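Local atomic coordinates of trans-4-hydroxy-L-proline dehydratase (Clostridioides difficile 70-100-2010, PDB entry 6VXC), a protein that catalyses the dehydration of trans-4-hydroxy-L-proline to (S)-1-pyrroline-5-carboxylate, using a glycyl radical, in the anaerobic breakdown of hydroxyproline. Residues M168-M173 with I669-I674; F172-A177 with G348-E353; I575-D580 with K686-G691; P664-I669 with R795-E800. All coordinates share one frame; numbering follows the deposited sequence.

All four contacts are buried; the nearest thing to a surface position is the partly exposed I349 in contact 2 and T796 in contact 4. Contacts 1 and 2 start from the same loop, residues 168-177, which meets helix 667-673 in the first and helix 348-353 in the second; T170 and E353 join them. Helix 667-673 returns in contact 4, where its N-terminal part packs on helix 795-803, and P687 of contact 3 touches I669 of that helix. Chemistry varies: contact 1 is apolar apart from one water, contact 2 is rich in waters and carboxylates, contact 3 rests on two direct hydrogen bonds, and contact 4 mixes aliphatic packing with a His-carboxylate bond.

Contact 1 of 4, residues M168-M173 with I669-I674; sequences MFTEFM and IYFGEI
Y670 meets T170 with the edge of its ring: CE2 lies 4.1 Å from T170 CG2, and the methyl sits near the ring plane. The ring's hydroxyl goes further, donating to a water at 2.5 Å from Y670 OH that lies in the ring plane and in turn donates to F169 O at 2.7 Å. No direct hydrogen bond joins the segments, and this water is the polar link between them. One residue on, F671 brings the far end of its ring to the loop. CE1 approaches T170 CG2 at 3.9 Å, and CZ reaches F169 CA at 4.0 Å, both obliquely. CG of F671 lies beside its backbone N (chi1 -82°), a turn that carries the ring tip over to the loop although its first bond does not aim there. T170 CG2 thus faces two neighbouring rings, Y670 and F671, that lie on the same side of it. At the backbone of the same residue, F671 O bonds to N472 ND2. The threonine is split by chemistry, its methyl packing on the aromatic pair and on I349, its hydroxyl bonding to E353 and Y470, so that dispersion and a single water hold this buried contact.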
loop_
_atom_site.group_PDB
_atom_site.type_symbol
_atom_site.label_atom_id
_atom_site.label_comp_id
_atom_site.label_asym_id
_atom_site.label_seq_id
_atom_site.Cartn_x
_atom_site.Cartn_y
_atom_site.Cartn_z
ATOM N N MET A 168 -12.631 15.331 -5.403
ATOM C CA MET A 168 -11.442 16.145 -5.177
ATOM C C MET A 168 -10.366 15.365 -4.424
ATOM O O MET A 168 -9.175 15.655 -4.558
ATOM C CB MET A 168 -11.788 17.417 -4.383
ATOM C CG MET A 168 -12.792 18.356 -5.040
ATOM S SD MET A 168 -12.370 18.740 -6.772
ATOM C CE MET A 168 -10.706 19.421 -6.643
ATOM N N PHE A 169 -10.766 14.437 -3.570
ATOM C CA PHE A 169 -9.806 13.662 -2.798
ATOM C C PHE A 169 -10.528 12.433 -2.269
ATOM O O PHE A 169 -11.748 12.320 -2.383
ATOM C CB PHE A 169 -9.169 14.502 -1.684
ATOM C CG PHE A 169 -10.158 15.126 -0.701
ATOM C CD1 PHE A 169 -10.770 14.353 0.282
ATOM C CD2 PHE A 169 -10.421 16.487 -0.726
ATOM C CE1 PHE A 169 -11.649 14.934 1.220
ATOM C CE2 PHE A 169 -11.307 17.081 0.199
ATOM C CZ PHE A 169 -11.923 16.297 1.171
ATOM N N THR A 170 -9.762 11.499 -1.710
ATOM C CA THR A 170 -10.340 10.314 -1.088
ATOM C C THR A 170 -10.000 10.321 0.399
ATOM O O THR A 170 -9.271 11.185 0.879
ATOM C CB THR A 170 -9.847 9.008 -1.740
ATOM O OG1 THR A 170 -8.479 8.786 -1.373
ATOM C CG2 THR A 170 -9.968 9.042 -3.282
ATOM N N GLU A 171 -10.525 9.336 1.122
ATOM C CA GLU A 171 -10.357 9.232 2.571
ATOM C C GLU A 171 -9.990 7.799 2.950
ATOM O O GLU A 171 -10.830 6.900 2.883
ATOM C CB GLU A 171 -11.629 9.659 3.307
ATOM C CG GLU A 171 -11.514 9.433 4.804
ATOM C CD GLU A 171 -10.219 9.967 5.366
ATOM O OE1 GLU A 171 -9.909 11.145 5.111
ATOM O OE2 GLU A 171 -9.508 9.220 6.057
ATOM N N PHE A 172 -8.750 7.600 3.388
ATOM C CA PHE A 172 -8.248 6.248 3.605
ATOM C C PHE A 172 -8.886 5.562 4.805
ATOM O O PHE A 172 -8.976 4.334 4.830
ATOM C CB PHE A 172 -6.728 6.281 3.767
ATOM C CG PHE A 172 -5.988 5.838 2.544
ATOM C CD1 PHE A 172 -6.411 6.245 1.282
ATOM C CD2 PHE A 172 -4.911 4.978 2.644
ATOM C CE1 PHE A 172 -5.755 5.820 0.139
ATOM C CE2 PHE A 172 -4.241 4.553 1.500
ATOM C CZ PHE A 172 -4.678 4.973 0.241
ATOM N N MET A 173 -9.366 6.313 5.796
ATOM C CA MET A 173 -9.818 5.669 7.023
ATOM C C MET A 173 -11.333 5.447 7.065
ATOM O O MET A 173 -11.875 5.129 8.127
ATOM C CB MET A 173 -9.348 6.465 8.245
ATOM C CG MET A 173 -8.067 5.915 8.865
ATOM S SD MET A 173 -6.697 5.835 7.662
ATOM C CE MET A 173 -6.244 7.555 7.531
ATOM N N ILE A 669 -7.639 6.474 -12.314
ATOM C CA ILE A 669 -8.813 6.182 -13.131
ATOM C C ILE A 669 -10.017 6.975 -12.623
ATOM O O ILE A 669 -10.645 7.724 -13.373
ATOM C CB ILE A 669 -9.092 4.668 -13.151
ATOM C CG1 ILE A 669 -7.832 3.877 -13.590
ATOM C CG2 ILE A 669 -10.331 4.347 -14.006
ATOM C CD1 ILE A 669 -7.279 4.251 -14.976
ATOM N N TYR A 670 -10.337 6.821 -11.335
ATOM C CA TYR A 670 -11.461 7.529 -10.719
ATOM C C TYR A 670 -11.328 9.040 -10.870
ATOM O O TYR A 670 -12.277 9.721 -11.274
ATOM C CB TYR A 670 -11.534 7.137 -9.236
ATOM C CG TYR A 670 -12.414 7.986 -8.320
ATOM C CD1 TYR A 670 -13.756 8.211 -8.605
ATOM C CD2 TYR A 670 -11.912 8.493 -7.138
ATOM C CE1 TYR A 670 -14.563 8.963 -7.747
ATOM C CE2 TYR A 670 -12.717 9.240 -6.267
ATOM C CZ TYR A 670 -14.034 9.475 -6.587
ATOM O OH TYR A 670 -14.817 10.217 -5.725
ATOM N N PHE A 671 -10.149 9.579 -10.558
ATOM C CA PHE A 671 -9.945 11.027 -10.600
ATOM C C PHE A 671 -10.145 11.591 -12.004
ATOM O O PHE A 671 -10.589 12.732 -12.151
ATOM C CB PHE A 671 -8.547 11.381 -10.094
ATOM C CG PHE A 671 -8.434 11.434 -8.601
ATOM C CD1 PHE A 671 -9.565 11.316 -7.801
ATOM C CD2 PHE A 671 -7.192 11.622 -7.984
ATOM C CE1 PHE A 671 -9.469 11.382 -6.420
ATOM C CE2 PHE A 671 -7.084 11.701 -6.596
ATOM C CZ PHE A 671 -8.228 11.569 -5.811
ATOM N N GLY A 672 -9.793 10.823 -13.044
ATOM C CA GLY A 672 -10.073 11.256 -14.399
ATOM C C GLY A 672 -11.520 11.068 -14.810
ATOM O O GLY A 672 -12.042 11.846 -15.611
ATOM N N GLU A 673 -12.174 10.025 -14.295
ATOM C CA GLU A 673 -13.567 9.759 -14.648
ATOM C C GLU A 673 -14.504 10.893 -14.222
ATOM O O GLU A 673 -15.518 11.132 -14.882
ATOM C CB GLU A 673 -14.019 8.429 -14.042
ATOM C CG GLU A 673 -13.471 7.191 -14.762
ATOM C CD GLU A 673 -13.861 5.861 -14.090
ATOM O OE1 GLU A 673 -13.912 4.827 -14.804
ATOM O OE2 GLU A 673 -14.134 5.860 -12.866
ATOM N N ILE A 674 -14.227 11.565 -13.113
ATOM C CA ILE A 674 -15.136 12.620 -12.669
ATOM C C ILE A 674 -14.569 14.003 -12.974
ATOM O O ILE A 674 -14.875 14.980 -12.278
ATOM C CB ILE A 674 -15.479 12.481 -11.173
ATOM C CG1 ILE A 674 -14.225 12.155 -10.367
ATOM C CG2 ILE A 674 -16.555 11.436 -10.987
ATOM C CD1 ILE A 674 -13.355 13.362 -10.132
HETATM O O HOH W 1 -13.803 10.945 -3.572
#

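Contact 2 of 4, residues F172-A177 with G348-E353; sequences FMEQRA and GITLKE
T350 stands at the middle of the contact, its hydroxyl beside both E174 and Q175. E174 CG sits between its backbone N and carbonyl carbon (chi1 64°), which lays it 3.3 Å from T350 OG1. Q175 NE2 is 3.0 Å from T350 OG1, yet the angle at the amide is too poor for a hydrogen bond. The amide instead donates from Q175 NE2 to E174 OE2 (3.0 Å, 166°), arriving from above the carboxylate plane, and also to V347 O. At the other end, the edge of the F172 ring, about 7 Å from the side chain of E456, by similarity the proton acceptor, meets E353 OE1, with CE1 at 3.2 Å from that oxygen and the ring and carboxylate planes 85° apart. Waters make the next layer. One donates to F172 O, accepts from Q175 N at 2.8 Å and hydrogen-bonds T350 OG1 at 3.3 Å; another donates to E174 OE2 and accepts from I349 N. Further out, R149 pairs with E174 OE2 and Y164 with E174 OE1, which probably steadies the buried charge. F172 ties the loop to strand 463-472 by backbone bonding with T468 and by touching L467, while helix 348-353 in turn packs I349 and K352 on Y670 of helix 667-673.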
loop_
_atom_site.group_PDB
_atom_site.type_symbol
_atom_site.label_atom_id
_atom_site.label_comp_id
_atom_site.label_asym_id
_atom_site.label_seq_id
_atom_site.Cartn_x
_atom_site.Cartn_y
_atom_site.Cartn_z
ATOM N N PHE A 172 -8.750 7.600 3.388
ATOM C CA PHE A 172 -8.248 6.248 3.605
ATOM C C PHE A 172 -8.886 5.562 4.805
ATOM O O PHE A 172 -8.976 4.334 4.830
ATOM C CB PHE A 172 -6.728 6.281 3.767
ATOM C CG PHE A 172 -5.988 5.838 2.544
ATOM C CD1 PHE A 172 -6.411 6.245 1.282
ATOM C CD2 PHE A 172 -4.911 4.978 2.644
ATOM C CE1 PHE A 172 -5.755 5.820 0.139
ATOM C CE2 PHE A 172 -4.241 4.553 1.500
ATOM C CZ PHE A 172 -4.678 4.973 0.241
ATOM N N MET A 173 -9.366 6.313 5.796
ATOM C CA MET A 173 -9.818 5.669 7.023
ATOM C C MET A 173 -11.333 5.447 7.065
ATOM O O MET A 173 -11.875 5.129 8.127
ATOM C CB MET A 173 -9.348 6.465 8.245
ATOM C CG MET A 173 -8.067 5.915 8.865
ATOM S SD MET A 173 -6.697 5.835 7.662
ATOM C CE MET A 173 -6.244 7.555 7.531
ATOM N N GLU A 174 -12.021 5.546 5.924
ATOM C CA GLU A 174 -13.466 5.341 5.946
ATOM C C GLU A 174 -13.845 3.872 6.097
ATOM O O GLU A 174 -14.902 3.570 6.654
ATOM C CB GLU A 174 -14.127 5.932 4.695
ATOM C CG GLU A 174 -13.748 5.302 3.353
ATOM C CD GLU A 174 -14.782 5.612 2.273
ATOM O OE1 GLU A 174 -14.474 6.417 1.356
ATOM O OE2 GLU A 174 -15.912 5.064 2.366
ATOM N N GLN A 175 -13.044 2.951 5.560
ATOM C CA GLN A 175 -13.357 1.528 5.625
ATOM C C GLN A 175 -12.213 0.676 6.151
ATOM O O GLN A 175 -12.341 -0.553 6.176
ATOM C CB GLN A 175 -13.760 1.014 4.246
ATOM C CG GLN A 175 -15.080 1.574 3.734
ATOM C CD GLN A 175 -15.318 1.197 2.305
ATOM O OE1 GLN A 175 -15.081 0.050 1.913
ATOM N NE2 GLN A 175 -15.781 2.155 1.501
ATOM N N ARG A 176 -11.092 1.283 6.520
ATOM C CA ARG A 176 -9.921 0.559 6.980
ATOM C C ARG A 176 -9.237 1.380 8.051
ATOM O O ARG A 176 -9.427 2.596 8.139
ATOM C CB ARG A 176 -8.922 0.255 5.841
ATOM C CG ARG A 176 -9.534 -0.459 4.657
ATOM C CD ARG A 176 -8.486 -0.944 3.681
ATOM N NE ARG A 176 -7.875 -2.181 4.137
ATOM C CZ ARG A 176 -6.991 -2.881 3.437
ATOM N NH1 ARG A 176 -6.609 -2.456 2.232
ATOM N NH2 ARG A 176 -6.508 -4.005 3.936
ATOM N N ALA A 177 -8.417 0.697 8.845
ATOM C CA ALA A 177 -7.604 1.325 9.865
ATOM C C ALA A 177 -6.304 1.859 9.269
ATOM O O ALA A 177 -5.851 1.392 8.217
ATOM C CB ALA A 177 -7.298 0.332 10.980
ATOM N N GLY A 348 -17.700 1.249 -2.647
ATOM C CA GLY A 348 -17.686 2.687 -2.860
ATOM C C GLY A 348 -16.334 3.195 -3.316
ATOM O O GLY A 348 -15.647 2.568 -4.130
ATOM N N ILE A 349 -15.942 4.351 -2.773
ATOM C CA ILE A 349 -14.723 5.023 -3.222
ATOM C C ILE A 349 -13.474 4.212 -2.863
ATOM O O ILE A 349 -12.485 4.216 -3.599
ATOM C CB ILE A 349 -14.641 6.449 -2.648
ATOM C CG1 ILE A 349 -15.908 7.258 -2.976
ATOM C CG2 ILE A 349 -13.394 7.148 -3.175
ATOM C CD1 ILE A 349 -16.171 7.391 -4.443
ATOM N N THR A 350 -13.481 3.546 -1.706
ATOM C CA THR A 350 -12.323 2.754 -1.314
ATOM C C THR A 350 -11.984 1.715 -2.377
ATOM O O THR A 350 -10.810 1.483 -2.674
ATOM C CB THR A 350 -12.573 2.084 0.037
ATOM O OG1 THR A 350 -12.920 3.085 1.005
ATOM C CG2 THR A 350 -11.311 1.330 0.498
ATOM N N LEU A 351 -12.995 1.063 -2.946
ATOM C CA LEU A 351 -12.741 0.119 -4.028
ATOM C C LEU A 351 -12.180 0.828 -5.259
ATOM O O LEU A 351 -11.191 0.377 -5.850
ATOM C CB LEU A 351 -14.030 -0.643 -4.342
ATOM C CG LEU A 351 -14.119 -1.855 -5.274
ATOM C CD1 LEU A 351 -14.270 -1.449 -6.709
ATOM C CD2 LEU A 351 -12.971 -2.865 -5.074
ATOM N N LYS A 352 -12.776 1.959 -5.636
ATOM C CA LYS A 352 -12.336 2.668 -6.835
ATOM C C LYS A 352 -10.870 3.066 -6.728
ATOM O O LYS A 352 -10.135 3.044 -7.725
ATOM C CB LYS A 352 -13.211 3.910 -7.048
ATOM C CG LYS A 352 -14.692 3.628 -7.312
ATOM C CD LYS A 352 -15.463 4.931 -7.573
ATOM C CE LYS A 352 -16.790 4.674 -8.266
ATOM N NZ LYS A 352 -17.247 5.865 -9.036
ATOM N N GLU A 353 -10.422 3.425 -5.526
ATOM C CA GLU A 353 -9.047 3.865 -5.372
ATOM C C GLU A 353 -8.085 2.704 -5.154
ATOM O O GLU A 353 -6.876 2.890 -5.311
ATOM C CB GLU A 353 -8.912 4.871 -4.219
ATOM C CG GLU A 353 -9.225 4.316 -2.822
ATOM C CD GLU A 353 -9.269 5.410 -1.745
ATOM O OE1 GLU A 353 -8.371 6.267 -1.733
ATOM O OE2 GLU A 353 -10.200 5.421 -0.907
HETATM O O HOH W 2 -10.969 2.959 3.651
HETATM O O HOH W 3 -12.168 7.277 0.082
HETATM O O HOH W 4 -17.042 4.989 -0.115
#

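Contact 3 of 4, residues I575-D580 with K686-G691; sequences IGTITD and KPVSEG
S689 reaches from the loop into the first turn of helix 575-591, opposite T577. Its CB passes 3.6 Å from T577 OG1. Further along, OG is placed between the serine's backbone N and carbonyl carbon (chi1 54°), a turn that brings it to the start of the helix. There S689 OG accepts from T577 N (3.0 Å, 150°) and donates to a water 2.7 Å away. That water also accepts from G576 N and donates to G691 O at 2.8 Å, so the hydroxyl and the loop carbonyl share one solvent molecule. G576, having no side chain, lets S689 OG come close to the helix backbone. A second direct bond runs the other way: S689 N donates to T577 OG1 at 2.8 Å (153°), and T577 OG1 has E695 OE2 as a further partner. V688 CB packs 3.5 Å from the same hydroxyl oxygen, while I575 CG2 lies against G691 O. The reciprocal pair, each residue's hydroxyl accepting the other's backbone N-H, anchors the start of a helix of the pyruvate formate lyase-like region to a loop of the glycine radical region, with G691 about 9 Å from the side chain of C454, by similarity the cysteine radical site.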
loop_
_atom_site.group_PDB
_atom_site.type_symbol
_atom_site.label_atom_id
_atom_site.label_comp_id
_atom_site.label_asym_id
_atom_site.label_seq_id
_atom_site.Cartn_x
_atom_site.Cartn_y
_atom_site.Cartn_z
ATOM N N ILE A 575 0.469 14.514 -11.612
ATOM C CA ILE A 575 1.429 15.582 -11.866
ATOM C C ILE A 575 1.682 15.747 -13.374
ATOM O O ILE A 575 1.858 16.861 -13.858
ATOM C CB ILE A 575 2.716 15.339 -11.042
ATOM C CG1 ILE A 575 3.707 16.503 -11.163
ATOM C CG2 ILE A 575 3.361 13.978 -11.375
ATOM C CD1 ILE A 575 3.173 17.838 -10.621
ATOM N N GLY A 576 1.699 14.651 -14.138
ATOM C CA GLY A 576 1.888 14.775 -15.579
ATOM C C GLY A 576 0.742 15.507 -16.258
ATOM O O GLY A 576 0.950 16.416 -17.072
ATOM N N THR A 577 -0.485 15.104 -15.947
ATOM C CA THR A 577 -1.653 15.749 -16.535
ATOM C C THR A 577 -1.647 17.247 -16.235
ATOM O O THR A 577 -1.755 18.073 -17.146
ATOM C CB THR A 577 -2.930 15.093 -15.994
ATOM O OG1 THR A 577 -2.979 13.725 -16.401
ATOM C CG2 THR A 577 -4.193 15.813 -16.494
ATOM N N ILE A 578 -1.434 17.621 -14.969
ATOM C CA ILE A 578 -1.560 19.042 -14.660
ATOM C C ILE A 578 -0.368 19.827 -15.180
ATOM O O ILE A 578 -0.530 20.969 -15.619
ATOM C CB ILE A 578 -1.796 19.300 -13.158
ATOM C CG1 ILE A 578 -1.987 20.820 -12.964
ATOM C CG2 ILE A 578 -0.677 18.741 -12.292
ATOM C CD1 ILE A 578 -2.346 21.220 -11.626
ATOM N N THR A 579 0.830 19.232 -15.167
ATOM C CA THR A 579 1.988 19.874 -15.777
ATOM C C THR A 579 1.717 20.200 -17.239
ATOM O O THR A 579 1.928 21.333 -17.686
ATOM C CB THR A 579 3.228 18.971 -15.689
ATOM O OG1 THR A 579 3.641 18.815 -14.333
ATOM C CG2 THR A 579 4.352 19.594 -16.474
ATOM N N ASP A 580 1.269 19.201 -18.006
ATOM C CA ASP A 580 1.005 19.448 -19.417
ATOM C C ASP A 580 -0.141 20.439 -19.609
ATOM O O ASP A 580 -0.129 21.209 -20.571
ATOM C CB ASP A 580 0.724 18.136 -20.148
ATOM C CG ASP A 580 1.989 17.279 -20.358
ATOM O OD1 ASP A 580 3.104 17.735 -20.056
ATOM O OD2 ASP A 580 1.860 16.135 -20.844
ATOM N N LYS A 686 -11.571 10.806 -19.211
ATOM C CA LYS A 686 -10.406 9.935 -19.372
ATOM C C LYS A 686 -9.545 9.941 -18.100
ATOM O O LYS A 686 -9.526 10.923 -17.359
ATOM C CB LYS A 686 -9.546 10.395 -20.548
ATOM C CG LYS A 686 -10.226 10.388 -21.894
ATOM C CD LYS A 686 -10.614 8.986 -22.321
ATOM C CE LYS A 686 -9.388 8.172 -22.697
ATOM N NZ LYS A 686 -9.704 7.090 -23.688
ATOM N N PRO A 687 -8.807 8.860 -17.837
ATOM C CA PRO A 687 -7.885 8.858 -16.689
ATOM C C PRO A 687 -6.891 10.017 -16.716
ATOM O O PRO A 687 -6.542 10.544 -17.769
ATOM C CB PRO A 687 -7.167 7.510 -16.820
ATOM C CG PRO A 687 -8.154 6.626 -17.531
ATOM C CD PRO A 687 -8.888 7.546 -18.495
ATOM N N VAL A 688 -6.435 10.419 -15.530
ATOM C CA VAL A 688 -5.276 11.310 -15.450
ATOM C C VAL A 688 -4.007 10.453 -15.447
ATOM O O VAL A 688 -4.077 9.218 -15.414
ATOM C CB VAL A 688 -5.338 12.268 -14.233
ATOM C CG1 VAL A 688 -6.566 13.178 -14.324
ATOM C CG2 VAL A 688 -5.384 11.504 -12.893
ATOM N N SER A 689 -2.846 11.097 -15.524
ATOM C CA SER A 689 -1.587 10.361 -15.572
ATOM C C SER A 689 -1.366 9.602 -14.266
ATOM O O SER A 689 -1.832 10.015 -13.206
ATOM C CB SER A 689 -0.423 11.323 -15.810
ATOM O OG SER A 689 -0.418 12.369 -14.838
ATOM N N GLU A 690 -0.632 8.485 -14.349
ATOM C CA GLU A 690 -0.334 7.620 -13.208
ATOM C C GLU A 690 1.053 7.907 -12.634
ATOM O O GLU A 690 2.015 8.127 -13.376
ATOM C CB GLU A 690 -0.469 6.134 -13.592
ATOM C CG GLU A 690 -0.069 5.789 -15.020
ATOM C CD GLU A 690 1.425 5.629 -15.274
ATOM O OE1 GLU A 690 2.202 5.437 -14.317
ATOM O OE2 GLU A 690 1.821 5.732 -16.456
ATOM N N GLY A 691 1.145 7.902 -11.306
ATOM C CA GLY A 691 2.393 8.203 -10.618
ATOM C C GLY A 691 2.966 9.529 -11.067
ATOM O O GLY A 691 2.235 10.493 -11.283
HETATM O O HOH W 5 1.354 12.728 -9.352
HETATM O O HOH W 6 2.030 11.727 -13.776
#

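Contact 4 of 4, residues P664-I669 with R795-E800; sequences PTTCHI and RTLQDE
H668 and E800 make the one direct hydrogen bond across this contact, from NE2 to OE2 at 2.9 Å with an angle of 165°. The carboxylate oxygen lies in the plane of the imidazole, but the donor approaches it from above the carboxylate plane, and the two planes stand 73° apart. The imidazole is swung to chi1 62°, which directs NE2 at helix 795-803, and the bend of E800 at chi2 brings its carboxylate round to it. E800 OE1 is held separately by salt bridges to K696 and R804, so both oxygens of this buried acid are engaged and its negative charge is probably stabilised.

Apolar contacts fill the rest. I669 supplies most of them: CD1 touches L797 CD1 at 3.9 Å, and CG2 meets T796 CG2 at 3.8 Å. The same CD1 lies above one face of the H668 imidazole, offset toward its rim. T666 CG2 abuts L797 CD2 at 3.7 Å, while T666 OG1 turns to K352 O and S355 N.

A further salt bridge lies within helix 795-803, R795 NE to D799 OD2 at 2.7 Å. Helix 667-673, entered by a type II' turn from P664 to C667, thus joins the pyruvate formate lyase-like and glycine radical regions, as in glycyl radical enzymes, with the T666 side chain about 9 Å from that of C454, the cysteine radical site by similarity.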
loop_
_atom_site.group_PDB
_atom_site.type_symbol
_atom_site.label_atom_id
_atom_site.label_comp_id
_atom_site.label_asym_id
_atom_site.label_seq_id
_atom_site.Cartn_x
_atom_site.Cartn_y
_atom_site.Cartn_z
ATOM N N PRO A 664 -0.702 6.659 -7.283
ATOM C CA PRO A 664 -2.145 6.677 -7.570
ATOM C C PRO A 664 -2.904 5.396 -7.217
ATOM O O PRO A 664 -4.132 5.435 -7.113
ATOM C CB PRO A 664 -2.163 6.884 -9.086
ATOM C CG PRO A 664 -0.974 5.999 -9.536
ATOM C CD PRO A 664 0.057 6.070 -8.404
ATOM N N THR A 665 -2.215 4.259 -7.086
ATOM C CA THR A 665 -2.853 2.939 -7.140
ATOM C C THR A 665 -3.835 2.900 -8.318
ATOM O O THR A 665 -3.399 3.003 -9.465
ATOM C CB THR A 665 -3.510 2.580 -5.797
ATOM O OG1 THR A 665 -2.569 2.790 -4.733
ATOM C CG2 THR A 665 -3.950 1.117 -5.792
ATOM N N THR A 666 -5.144 2.748 -8.094
ATOM C CA THR A 666 -6.098 2.866 -9.199
ATOM C C THR A 666 -6.882 4.177 -9.146
ATOM O O THR A 666 -7.844 4.349 -9.904
ATOM C CB THR A 666 -7.067 1.670 -9.261
ATOM O OG1 THR A 666 -7.775 1.526 -8.030
ATOM C CG2 THR A 666 -6.329 0.346 -9.590
ATOM N N CYS A 667 -6.484 5.110 -8.285
ATOM C CA CYS A 667 -7.248 6.336 -8.132
ATOM C C CYS A 667 -7.100 7.285 -9.316
ATOM O O CYS A 667 -7.947 8.176 -9.474
ATOM C CB CYS A 667 -6.848 7.054 -6.845
ATOM S SG CYS A 667 -8.064 8.246 -6.288
ATOM N N HIS A 668 -6.060 7.118 -10.156
ATOM C CA HIS A 668 -5.945 7.958 -11.349
ATOM C C HIS A 668 -7.051 7.671 -12.354
ATOM O O HIS A 668 -7.363 8.545 -13.165
ATOM C CB HIS A 668 -4.568 7.814 -12.016
ATOM C CG HIS A 668 -4.259 6.434 -12.509
ATOM N ND1 HIS A 668 -4.209 5.342 -11.672
ATOM C CD2 HIS A 668 -3.931 5.981 -13.744
ATOM C CE1 HIS A 668 -3.903 4.266 -12.378
ATOM N NE2 HIS A 668 -3.729 4.627 -13.638
ATOM N N ILE A 669 -7.639 6.474 -12.314
ATOM C CA ILE A 669 -8.813 6.182 -13.131
ATOM C C ILE A 669 -10.017 6.975 -12.623
ATOM O O ILE A 669 -10.645 7.724 -13.373
ATOM C CB ILE A 669 -9.092 4.668 -13.151
ATOM C CG1 ILE A 669 -7.832 3.877 -13.590
ATOM C CG2 ILE A 669 -10.331 4.347 -14.006
ATOM C CD1 ILE A 669 -7.279 4.251 -14.976
ATOM N N ARG A 795 -12.204 -2.183 -18.034
ATOM C CA ARG A 795 -11.810 -1.855 -19.399
ATOM C C ARG A 795 -11.037 -0.533 -19.448
ATOM O O ARG A 795 -10.070 -0.391 -20.204
ATOM C CB ARG A 795 -13.051 -1.805 -20.294
ATOM C CG ARG A 795 -12.779 -1.310 -21.688
ATOM C CD ARG A 795 -11.796 -2.196 -22.418
ATOM N NE ARG A 795 -11.398 -1.562 -23.670
ATOM C CZ ARG A 795 -11.786 -1.934 -24.881
ATOM N NH1 ARG A 795 -12.586 -2.985 -25.037
ATOM N NH2 ARG A 795 -11.362 -1.246 -25.934
ATOM N N THR A 796 -11.465 0.454 -18.667
ATOM C CA THR A 796 -10.771 1.736 -18.656
ATOM C C THR A 796 -9.334 1.585 -18.167
ATOM O O THR A 796 -8.407 2.114 -18.785
ATOM C CB THR A 796 -11.538 2.740 -17.790
ATOM O OG1 THR A 796 -12.865 2.906 -18.309
ATOM C CG2 THR A 796 -10.822 4.064 -17.763
ATOM N N LEU A 797 -9.129 0.837 -17.080
ATOM C CA LEU A 797 -7.779 0.638 -16.565
ATOM C C LEU A 797 -6.936 -0.189 -17.530
ATOM O O LEU A 797 -5.768 0.128 -17.772
ATOM C CB LEU A 797 -7.847 -0.034 -15.193
ATOM C CG LEU A 797 -6.522 -0.378 -14.497
ATOM C CD1 LEU A 797 -5.549 0.817 -14.482
ATOM C CD2 LEU A 797 -6.807 -0.867 -13.092
ATOM N N GLN A 798 -7.515 -1.244 -18.101
ATOM C CA GLN A 798 -6.822 -1.997 -19.137
ATOM C C GLN A 798 -6.341 -1.081 -20.253
ATOM O O GLN A 798 -5.181 -1.156 -20.682
ATOM C CB GLN A 798 -7.742 -3.072 -19.710
ATOM C CG GLN A 798 -8.066 -4.196 -18.759
ATOM C CD GLN A 798 -9.011 -5.195 -19.399
ATOM O OE1 GLN A 798 -9.604 -4.909 -20.439
ATOM N NE2 GLN A 798 -9.143 -6.378 -18.795
ATOM N N ASP A 799 -7.232 -0.216 -20.748
ATOM C CA ASP A 799 -6.861 0.692 -21.826
ATOM C C ASP A 799 -5.830 1.724 -21.383
ATOM O O ASP A 799 -5.046 2.201 -22.209
ATOM C CB ASP A 799 -8.112 1.388 -22.381
ATOM C CG ASP A 799 -9.002 0.440 -23.195
ATOM O OD1 ASP A 799 -8.555 -0.686 -23.495
ATOM O OD2 ASP A 799 -10.135 0.830 -23.538
ATOM N N GLU A 800 -5.839 2.121 -20.109
ATOM C CA GLU A 800 -4.800 3.023 -19.626
ATOM C C GLU A 800 -3.431 2.358 -19.759
ATOM O O GLU A 800 -2.504 2.925 -20.344
ATOM C CB GLU A 800 -5.100 3.424 -18.172
ATOM C CG GLU A 800 -4.212 4.535 -17.583
ATOM C CD GLU A 800 -2.878 4.013 -17.009
ATOM O OE1 GLU A 800 -1.812 4.348 -17.553
ATOM O OE2 GLU A 800 -2.900 3.270 -16.009
#